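Local coordinates for protein glycerol-3-phosphate dehydrogenase [NAD(+)] (Dunaliella salina, PDB 6IUY) that probably interconverts dihydroxyacetone phosphate and sn-glycerol 3-phosphate with NAD(H), and joins this dehydrogenase to a haloacid dehalogenase-like domain for direct conversion to glycerol, at residues P600-I603 against R607-C610; A485-Q490 against F584-T589; R187-I192 against N199-V204; L29-Q34 against A221-C226. All coordinates share one frame; numbering follows the deposited sequence.

Contact 1 (P600-I603 against R607-C610)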
# COMPACT_ATOMS: atom_id res chain seq x y z
N PRO A 600 -2.94 4.86 -29.44
CA PRO A 600 -3.28 4.06 -28.26
C PRO A 600 -2.28 2.92 -28.03
O PRO A 600 -2.08 2.51 -26.88
CB PRO A 600 -4.68 3.52 -28.58
CG PRO A 600 -5.23 4.47 -29.62
CD PRO A 600 -4.06 4.97 -30.40
N THR A 601 -1.66 2.43 -29.09
CA THR A 601 -0.77 1.27 -28.98
C THR A 601 0.49 1.56 -28.17
O THR A 601 1.20 0.63 -27.78
CB THR A 601 -0.33 0.75 -30.35
OG1 THR A 601 0.48 1.74 -30.98
CG2 THR A 601 -1.53 0.44 -31.23
N MET A 602 0.77 2.83 -27.90
CA MET A 602 1.96 3.22 -27.14
C MET A 602 1.73 3.26 -25.63
O MET A 602 2.56 3.78 -24.90
CB MET A 602 2.47 4.59 -27.59
CG MET A 602 3.15 4.61 -28.96
SD MET A 602 4.62 3.57 -29.05
CE MET A 602 5.65 4.28 -27.77
N ILE A 603 0.61 2.71 -25.16
CA ILE A 603 0.26 2.85 -23.75
C ILE A 603 1.24 2.11 -22.83
O ILE A 603 1.51 2.57 -21.73
CB ILE A 603 -1.19 2.36 -23.47
CG1 ILE A 603 -1.66 2.77 -22.07
CG2 ILE A 603 -1.31 0.87 -23.63
CD1 ILE A 603 -1.92 4.22 -21.90
N ARG A 607 7.33 5.41 -20.74
CA ARG A 607 8.67 5.99 -20.56
C ARG A 607 9.14 6.69 -21.84
O ARG A 607 9.91 7.64 -21.80
CB ARG A 607 9.69 4.90 -20.16
CG ARG A 607 9.86 4.70 -18.66
CD ARG A 607 10.01 3.21 -18.30
NE ARG A 607 9.62 2.96 -16.91
CZ ARG A 607 9.62 1.76 -16.32
NH1 ARG A 607 10.00 0.67 -17.00
NH2 ARG A 607 9.24 1.64 -15.05
N VAL A 608 8.64 6.22 -22.97
CA VAL A 608 9.05 6.74 -24.27
C VAL A 608 7.99 7.65 -24.89
O VAL A 608 8.30 8.67 -25.50
CB VAL A 608 9.35 5.60 -25.26
CG1 VAL A 608 9.55 6.16 -26.65
CG2 VAL A 608 10.56 4.80 -24.79
N ALA A 609 6.72 7.25 -24.73
CA ALA A 609 5.61 7.98 -25.33
C ALA A 609 5.40 9.37 -24.71
O ALA A 609 4.77 10.24 -25.31
CB ALA A 609 4.34 7.16 -25.21
N CYS A 610 5.92 9.59 -23.51
CA CYS A 610 5.72 10.88 -22.87
C CYS A 610 6.50 11.98 -23.58
O CYS A 610 6.06 13.13 -23.60
CB CYS A 610 6.12 10.82 -21.40
SG CYS A 610 7.85 10.40 -21.15
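M602 and A609 form the close part of this contact. The methyl CB of A609 lies 4.0 Å from M602 CB and 3.8 Å from M602 O, so one small group meets both the root of the methionine side chain and its backbone carbonyl. The CA atoms of M602 and A609 are 6.3 Å apart. From this base the M602 chain bends twice, at chi2 (-61°) and chi3 (-59°). The two bends bring its terminal methyl back to A609, with M602 CE 4.1 Å from A609 CB. The methionine therefore meets the same alanine methyl with both its first and its last carbon.

The other side is looser. M602 CE comes only to 4.5 Å from V608 CG1, and V608 is exposed. M602 itself is partly exposed, while A609 is buried. The side chains meet through carbon alone, and the contact is small, burying 108 Å² in all.

Residues P600 to I603 make a short turn, closed by a backbone hydrogen bond of 3.2 Å from I603 N to P600 O. This turn and the last short helix, 606-609, belong to the C-terminal end of the dehydrogenase part. The CB of I603 is turned from that helix, and its side chain packs on I590 and I593 of helix 585-594 and on L477 of helix 454-477. A609 also rests on T589 of helix 585-594, and P600 packs on helix 528-541.

Contact 2 (A485-Q490 against F584-T589)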
# COMPACT_ATOMS: atom_id res chain seq x y z
N ALA A 485 -1.10 -5.19 -15.52
CA ALA A 485 -0.50 -5.03 -14.19
C ALA A 485 0.58 -3.95 -14.19
O ALA A 485 0.74 -3.24 -13.21
CB ALA A 485 0.09 -6.36 -13.71
N SER A 486 1.32 -3.83 -15.29
CA SER A 486 2.29 -2.75 -15.42
C SER A 486 1.62 -1.37 -15.39
O SER A 486 2.08 -0.46 -14.69
CB SER A 486 3.09 -2.90 -16.71
OG SER A 486 3.81 -4.11 -16.67
N ILE A 487 0.55 -1.22 -16.15
CA ILE A 487 -0.19 0.05 -16.15
C ILE A 487 -0.64 0.39 -14.75
O ILE A 487 -0.48 1.51 -14.29
CB ILE A 487 -1.40 0.01 -17.09
CG1 ILE A 487 -0.93 -0.28 -18.51
CG2 ILE A 487 -2.17 1.34 -17.03
CD1 ILE A 487 -2.04 -0.61 -19.50
N LEU A 488 -1.18 -0.59 -14.04
CA LEU A 488 -1.60 -0.34 -12.67
C LEU A 488 -0.43 -0.02 -11.73
O LEU A 488 -0.51 0.90 -10.88
CB LEU A 488 -2.39 -1.53 -12.12
CG LEU A 488 -3.90 -1.25 -12.32
CD1 LEU A 488 -4.21 -1.06 -13.81
CD2 LEU A 488 -4.76 -2.34 -11.71
N ARG A 489 0.66 -0.78 -11.88
CA ARG A 489 1.85 -0.56 -11.06
C ARG A 489 2.39 0.85 -11.25
O ARG A 489 2.60 1.57 -10.29
CB ARG A 489 2.96 -1.57 -11.39
CG ARG A 489 4.12 -1.46 -10.39
CD ARG A 489 5.46 -1.73 -11.00
NE ARG A 489 5.66 -1.08 -12.29
CZ ARG A 489 6.03 0.18 -12.45
NH1 ARG A 489 6.22 0.95 -11.39
NH2 ARG A 489 6.21 0.68 -13.68
N GLN A 490 2.62 1.23 -12.51
CA GLN A 490 3.11 2.56 -12.80
C GLN A 490 2.10 3.64 -12.35
O GLN A 490 2.46 4.69 -11.81
CB GLN A 490 3.40 2.69 -14.29
CG GLN A 490 3.92 4.05 -14.72
CD GLN A 490 5.32 4.34 -14.20
OE1 GLN A 490 6.07 3.43 -13.83
NE2 GLN A 490 5.68 5.62 -14.18
N PHE A 584 5.87 12.41 -14.74
CA PHE A 584 4.75 11.50 -14.64
C PHE A 584 4.45 10.97 -16.02
O PHE A 584 3.50 11.39 -16.67
CB PHE A 584 3.53 12.20 -14.02
CG PHE A 584 3.76 12.72 -12.61
CD1 PHE A 584 4.21 14.02 -12.40
CD2 PHE A 584 3.51 11.92 -11.50
CE1 PHE A 584 4.42 14.51 -11.10
CE2 PHE A 584 3.72 12.41 -10.21
CZ PHE A 584 4.17 13.70 -10.02
N PRO A 585 5.30 10.06 -16.50
CA PRO A 585 5.20 9.62 -17.89
C PRO A 585 3.86 8.93 -18.19
O PRO A 585 3.33 9.18 -19.26
CB PRO A 585 6.38 8.64 -18.05
CG PRO A 585 6.70 8.21 -16.65
CD PRO A 585 6.41 9.41 -15.79
N LEU A 586 3.31 8.11 -17.30
CA LEU A 586 2.09 7.41 -17.67
C LEU A 586 0.91 8.38 -17.74
O LEU A 586 0.12 8.32 -18.68
CB LEU A 586 1.77 6.26 -16.71
CG LEU A 586 0.46 5.49 -17.00
CD1 LEU A 586 0.50 4.75 -18.34
CD2 LEU A 586 0.16 4.53 -15.88
N PHE A 587 0.80 9.27 -16.75
CA PHE A 587 -0.25 10.30 -16.76
C PHE A 587 -0.18 11.06 -18.08
O PHE A 587 -1.19 11.36 -18.71
CB PHE A 587 -0.10 11.27 -15.59
CG PHE A 587 -0.50 10.71 -14.26
CD1 PHE A 587 -1.02 9.44 -14.15
CD2 PHE A 587 -0.37 11.47 -13.11
CE1 PHE A 587 -1.40 8.93 -12.91
CE2 PHE A 587 -0.75 10.97 -11.88
CZ PHE A 587 -1.26 9.71 -11.77
N THR A 588 1.03 11.37 -18.50
CA THR A 588 1.21 12.19 -19.68
C THR A 588 0.88 11.45 -20.96
O THR A 588 0.25 12.02 -21.86
CB THR A 588 2.65 12.72 -19.77
OG1 THR A 588 2.84 13.70 -18.75
CG2 THR A 588 2.89 13.38 -21.13
N THR A 589 1.30 10.18 -21.09
CA THR A 589 1.00 9.52 -22.35
C THR A 589 -0.48 9.15 -22.42
O THR A 589 -1.04 9.10 -23.51
CB THR A 589 1.89 8.27 -22.62
OG1 THR A 589 1.15 7.07 -22.42
CG2 THR A 589 3.13 8.27 -21.76
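Q490 NE2 and the backbone N of L586 both bond to one oxygen, OE1 of E494, and the other oxygen of that carboxylate, E494 OE2, takes the backbone N of F587.

This is a helix-helix crossing in the all-helical C-terminal domain of the glycerol-3-phosphate dehydrogenase family. The segment axes approach to 10.7 Å and make an angle of 114°. The meeting point is Q490 with L586.

Q490 leaves its helix with CG anti to the backbone N (chi1 -180°), then bends at chi2 (69°). The bend lays its aliphatic part alongside L586, the two side chains running in opposite directions, with Q490 CG 3.7 Å from L586 CB. The amide end goes further. The Q490 and P585 side chains cross at about a right angle, with Q490 NE2 3.7 Å from P585 CG. The oxygen of the same amide turns to R489. R489 NH2 donates to Q490 OE1 at 2.8 Å, in the carbonyl plane and on a lone pair. Both ends of the buried amide are therefore satisfied, which should fix its rotation. R489 in turn makes a salt bridge through NE to E423 of the second subunit.

L586 carries the apolar side of the contact. Its CD2 meets I487 CG2 at 4.1 Å, the two side chains crossing at about a right angle, and the same L586 CD2 lies 3.5 Å from I487 O.

Contact 3 (R187-I192 against N199-V204)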
# COMPACT_ATOMS: atom_id res chain seq x y z
N ARG A 187 -10.00 17.81 40.40
CA ARG A 187 -8.75 17.09 40.13
C ARG A 187 -8.98 15.87 39.24
O ARG A 187 -8.20 15.61 38.32
CB ARG A 187 -8.06 16.68 41.44
CG ARG A 187 -7.36 17.85 42.14
CD ARG A 187 -6.66 17.48 43.45
NE ARG A 187 -6.09 18.67 44.10
CZ ARG A 187 -5.23 18.65 45.11
NH1 ARG A 187 -4.81 17.50 45.62
NH2 ARG A 187 -4.78 19.80 45.62
N ALA A 188 -10.05 15.13 39.50
CA ALA A 188 -10.44 14.02 38.64
C ALA A 188 -10.73 14.49 37.22
O ALA A 188 -10.47 13.76 36.27
CB ALA A 188 -11.66 13.31 39.20
N ILE A 189 -11.27 15.69 37.07
CA ILE A 189 -11.53 16.21 35.73
C ILE A 189 -10.21 16.60 35.07
O ILE A 189 -10.04 16.42 33.87
CB ILE A 189 -12.51 17.40 35.75
CG1 ILE A 189 -13.94 16.88 35.73
CG2 ILE A 189 -12.30 18.30 34.55
CD1 ILE A 189 -14.98 17.95 35.56
N GLU A 190 -9.26 17.10 35.86
CA GLU A 190 -7.94 17.45 35.35
C GLU A 190 -7.16 16.24 34.83
O GLU A 190 -6.38 16.35 33.89
CB GLU A 190 -7.12 18.13 36.44
CG GLU A 190 -7.27 19.64 36.48
CD GLU A 190 -6.67 20.25 37.74
OE1 GLU A 190 -6.25 19.49 38.63
OE2 GLU A 190 -6.62 21.50 37.84
N ARG A 191 -7.37 15.09 35.46
CA ARG A 191 -6.69 13.87 35.07
C ARG A 191 -7.28 13.33 33.78
O ARG A 191 -6.56 12.86 32.90
CB ARG A 191 -6.79 12.83 36.18
CG ARG A 191 -6.10 13.25 37.45
CD ARG A 191 -5.28 12.11 38.00
NE ARG A 191 -6.08 11.18 38.77
CZ ARG A 191 -5.96 9.86 38.70
NH1 ARG A 191 -5.07 9.32 37.87
NH2 ARG A 191 -6.74 9.08 39.45
N ILE A 192 -8.61 13.41 33.68
CA ILE A 192 -9.35 13.06 32.47
C ILE A 192 -8.87 13.90 31.28
O ILE A 192 -8.68 13.37 30.18
CB ILE A 192 -10.87 13.25 32.67
CG1 ILE A 192 -11.46 12.10 33.49
CG2 ILE A 192 -11.59 13.36 31.35
CD1 ILE A 192 -12.88 12.33 33.94
N ASN A 199 -11.87 18.22 24.91
CA ASN A 199 -11.69 19.64 25.15
C ASN A 199 -12.86 20.27 25.90
O ASN A 199 -12.68 21.11 26.78
CB ASN A 199 -11.45 20.37 23.82
CG ASN A 199 -10.12 19.97 23.17
OD1 ASN A 199 -9.06 20.09 23.79
ND2 ASN A 199 -10.19 19.48 21.94
N ASN A 200 -14.07 19.84 25.56
CA ASN A 200 -15.26 20.27 26.29
C ASN A 200 -15.75 19.17 27.22
O ASN A 200 -16.28 18.17 26.77
CB ASN A 200 -16.37 20.66 25.32
CG ASN A 200 -15.90 21.63 24.27
OD1 ASN A 200 -15.10 22.52 24.55
ND2 ASN A 200 -16.37 21.44 23.04
N ILE A 201 -15.57 19.39 28.53
CA ILE A 201 -16.01 18.43 29.54
C ILE A 201 -17.05 19.08 30.46
O ILE A 201 -16.83 20.16 31.00
CB ILE A 201 -14.82 17.91 30.39
CG1 ILE A 201 -13.69 17.42 29.48
CG2 ILE A 201 -15.28 16.79 31.30
CD1 ILE A 201 -12.39 17.17 30.21
N ILE A 202 -18.18 18.39 30.64
CA ILE A 202 -19.31 18.92 31.38
C ILE A 202 -19.37 18.23 32.73
O ILE A 202 -19.08 17.03 32.81
CB ILE A 202 -20.66 18.68 30.62
CG1 ILE A 202 -20.56 19.09 29.14
CG2 ILE A 202 -21.84 19.36 31.33
CD1 ILE A 202 -20.11 20.52 28.90
N MET A 203 -19.72 18.97 33.79
CA MET A 203 -20.02 18.33 35.07
C MET A 203 -21.51 18.42 35.36
O MET A 203 -22.11 19.50 35.28
CB MET A 203 -19.21 18.95 36.22
CG MET A 203 -19.49 18.30 37.59
SD MET A 203 -18.61 16.73 37.86
CE MET A 203 -19.96 15.61 38.25
N VAL A 204 -22.11 17.28 35.70
CA VAL A 204 -23.52 17.23 36.06
C VAL A 204 -23.68 16.68 37.47
O VAL A 204 -23.26 15.54 37.73
CB VAL A 204 -24.35 16.36 35.09
CG1 VAL A 204 -25.83 16.53 35.36
CG2 VAL A 204 -24.02 16.72 33.64
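This is an apolar helix-on-sheet contact in the haloacid dehalogenase-like part of the chain. Helix 184-195 lies on one face of the parallel sheet and leads through a short connection into strand 201-205. The two segments run nearly antiparallel, at 153°, with axes 10.5 Å apart. That is the usual course of an alpha-beta unit, where the helix runs back along the sheet before the next strand starts.

I189, I192, I201 and M203 carry the contact, and all are buried. I189 and I192 are one helical turn apart and face the strand. I201 and M203 are two residues apart and face the helix, while I202 between them points to the far side of the sheet.

The end of I189 comes in across two strand residues. Its CD1 lies 4.4 Å from I201 CG2 and 4.4 Å from M203 CB, so one methyl bridges successive inward positions of the strand. I201 answers with its other branch. Its CG1 branch extends with CD1 anti to CA (chi2 168°), and this carries the terminal methyl out to the helix. There I201 CD1 meets I192 CG2 at 4.1 Å, the closest side-chain approach between the segments. The two side chains cross at a slant.

M203 also packs on C39, and its side chain is about 4 Å from that of the magnesium ligand D41. The helix is not confined to its own strand: I189 reaches I131 and I192 reaches F129, both of strand 127-131, and I192 also touches F154 of strand 153-154 and C39 of the central strand 37-40.

Contact 4 (L29-Q34 against A221-C226)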
# COMPACT_ATOMS: atom_id res chain seq x y z
N LEU A 29 -25.33 26.10 26.25
CA LEU A 29 -26.05 25.16 25.39
C LEU A 29 -25.12 24.62 24.32
O LEU A 29 -25.16 23.44 23.98
CB LEU A 29 -27.26 25.81 24.73
CG LEU A 29 -28.08 24.85 23.86
CD1 LEU A 29 -28.53 23.64 24.67
CD2 LEU A 29 -29.27 25.53 23.18
N ASP A 30 -24.26 25.48 23.80
CA ASP A 30 -23.27 25.06 22.82
C ASP A 30 -22.34 24.00 23.43
O ASP A 30 -22.09 22.96 22.80
CB ASP A 30 -22.47 26.26 22.32
CG ASP A 30 -21.74 25.99 21.02
OD1 ASP A 30 -20.56 26.39 20.90
OD2 ASP A 30 -22.35 25.38 20.10
N LEU A 31 -21.85 24.25 24.64
CA LEU A 31 -20.93 23.33 25.31
C LEU A 31 -21.58 21.97 25.58
O LEU A 31 -20.91 20.94 25.52
CB LEU A 31 -20.43 23.91 26.63
CG LEU A 31 -19.26 24.89 26.54
CD1 LEU A 31 -18.94 25.42 27.93
CD2 LEU A 31 -18.04 24.21 25.93
N TRP A 32 -22.87 21.98 25.87
CA TRP A 32 -23.63 20.76 26.07
C TRP A 32 -23.73 19.97 24.77
O TRP A 32 -23.57 18.75 24.76
CB TRP A 32 -25.03 21.08 26.57
CG TRP A 32 -25.92 19.90 26.65
CD1 TRP A 32 -27.09 19.70 25.96
CD2 TRP A 32 -25.75 18.75 27.48
NE1 TRP A 32 -27.66 18.50 26.32
CE2 TRP A 32 -26.85 17.89 27.25
CE3 TRP A 32 -24.77 18.35 28.40
CZ2 TRP A 32 -26.99 16.66 27.89
CZ3 TRP A 32 -24.92 17.12 29.05
CH2 TRP A 32 -26.03 16.29 28.79
N GLN A 33 -24.00 20.68 23.69
CA GLN A 33 -24.20 20.05 22.40
C GLN A 33 -22.88 19.59 21.78
O GLN A 33 -22.81 18.59 21.06
CB GLN A 33 -24.94 21.01 21.45
CG GLN A 33 -26.44 21.07 21.73
CD GLN A 33 -27.20 21.98 20.77
OE1 GLN A 33 -26.60 22.75 20.01
NE2 GLN A 33 -28.52 21.91 20.82
N GLN A 34 -21.82 20.34 22.08
CA GLN A 34 -20.50 20.09 21.52
C GLN A 34 -19.62 19.33 22.51
O GLN A 34 -18.40 19.35 22.41
CB GLN A 34 -19.85 21.42 21.14
CG GLN A 34 -19.12 21.41 19.82
CD GLN A 34 -20.08 21.37 18.65
OE1 GLN A 34 -21.19 21.89 18.73
NE2 GLN A 34 -19.65 20.73 17.56
N ALA A 221 -14.04 21.37 34.85
CA ALA A 221 -15.16 21.29 33.91
C ALA A 221 -15.37 22.64 33.22
O ALA A 221 -15.08 23.70 33.79
CB ALA A 221 -16.43 20.84 34.62
N ASP A 222 -15.88 22.59 31.99
CA ASP A 222 -16.10 23.80 31.22
C ASP A 222 -17.48 24.35 31.54
O ASP A 222 -17.75 25.53 31.33
CB ASP A 222 -15.94 23.53 29.73
CG ASP A 222 -14.51 23.18 29.36
OD1 ASP A 222 -13.65 24.08 29.41
OD2 ASP A 222 -14.23 22.00 29.04
N ALA A 223 -18.33 23.49 32.08
CA ALA A 223 -19.64 23.94 32.52
C ALA A 223 -20.21 22.99 33.57
O ALA A 223 -19.99 21.78 33.54
CB ALA A 223 -20.59 24.05 31.33
N PHE A 224 -20.94 23.57 34.53
CA PHE A 224 -21.62 22.79 35.54
C PHE A 224 -23.12 22.93 35.33
O PHE A 224 -23.65 24.03 35.30
CB PHE A 224 -21.20 23.25 36.95
CG PHE A 224 -22.07 22.73 38.05
CD1 PHE A 224 -22.45 21.41 38.10
CD2 PHE A 224 -22.50 23.58 39.06
CE1 PHE A 224 -23.27 20.94 39.14
CE2 PHE A 224 -23.30 23.12 40.10
CZ PHE A 224 -23.69 21.80 40.13
N ILE A 225 -23.77 21.79 35.14
CA ILE A 225 -25.22 21.71 35.09
C ILE A 225 -25.68 21.12 36.40
O ILE A 225 -25.29 20.00 36.77
CB ILE A 225 -25.71 20.82 33.92
CG1 ILE A 225 -25.39 21.48 32.57
CG2 ILE A 225 -27.20 20.54 34.06
CD1 ILE A 225 -25.63 20.59 31.38
N CYS A 226 -26.50 21.88 37.13
CA CYS A 226 -26.97 21.40 38.42
C CYS A 226 -28.29 20.67 38.25
O CYS A 226 -29.25 21.21 37.69
CB CYS A 226 -27.13 22.55 39.42
SG CYS A 226 -27.98 22.06 40.95
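The helical segment 29-33 sets its side against the start of strand 223-227, and the backbones come nearest at L31 and A223, with CA atoms 7.3 Å apart. The helix ends here: Q34 leaves helical angles, although Q34 N still bonds to D30 O at 2.7 Å. Facing L31, D222 lies just ahead of the extended chain.

L31 serves the beginning of the strand. Its methyl CD1 lies 3.6 Å from D222 O, and 4.0 Å from both D222 CB and A223 CB. One leucine branch thus covers D222 and A223 together. The carboxylate of D222 has other partners: OD2 makes a salt bridge to R193 and accepts the backbone N of I201.

W32 serves the next inward residue, I225. CG stands anti to the backbone N (chi1 173°), and the turn at chi2 (-118°) brings the six-membered ring to the strand. W32 CE3 is 3.8 Å from I225 CD1, and the side chains meet at about a right angle. The indole is held from outside, by W32 NE1 to L250 O and by an edge-to-face stack with W242.

L31 and I225 also touch I202, the residue of the adjoining strand that points away from helix 184-195. Helices 26-33 and 184-195 therefore lie on opposite faces of one parallel sheet, the three-layer alpha/beta/alpha sandwich of haloacid dehalogenase-like hydrolases.

The contacts form two pairs on opposite sides of the chain's centre. Contacts 1 and 2 adjoin each other in the helical dehydrogenase end, where T589 of contact 2 packs on A609 and C610 of contact 1. Contacts 3 and 4 use neighbouring strands of one parallel sheet, and M203 O with I225 N is a probable hydrogen bond between them. Centres of contacts 2 and 3 are about 53 Å apart. Contacts 2, 3 and 4 are buried, whereas contact 1 is partly at the surface. Contact 2 has an amide at its centre, held by polar bonds, and lies close to the subunit interface. The helix-on-sheet contacts are mainly aliphatic, with one indole in contact 4.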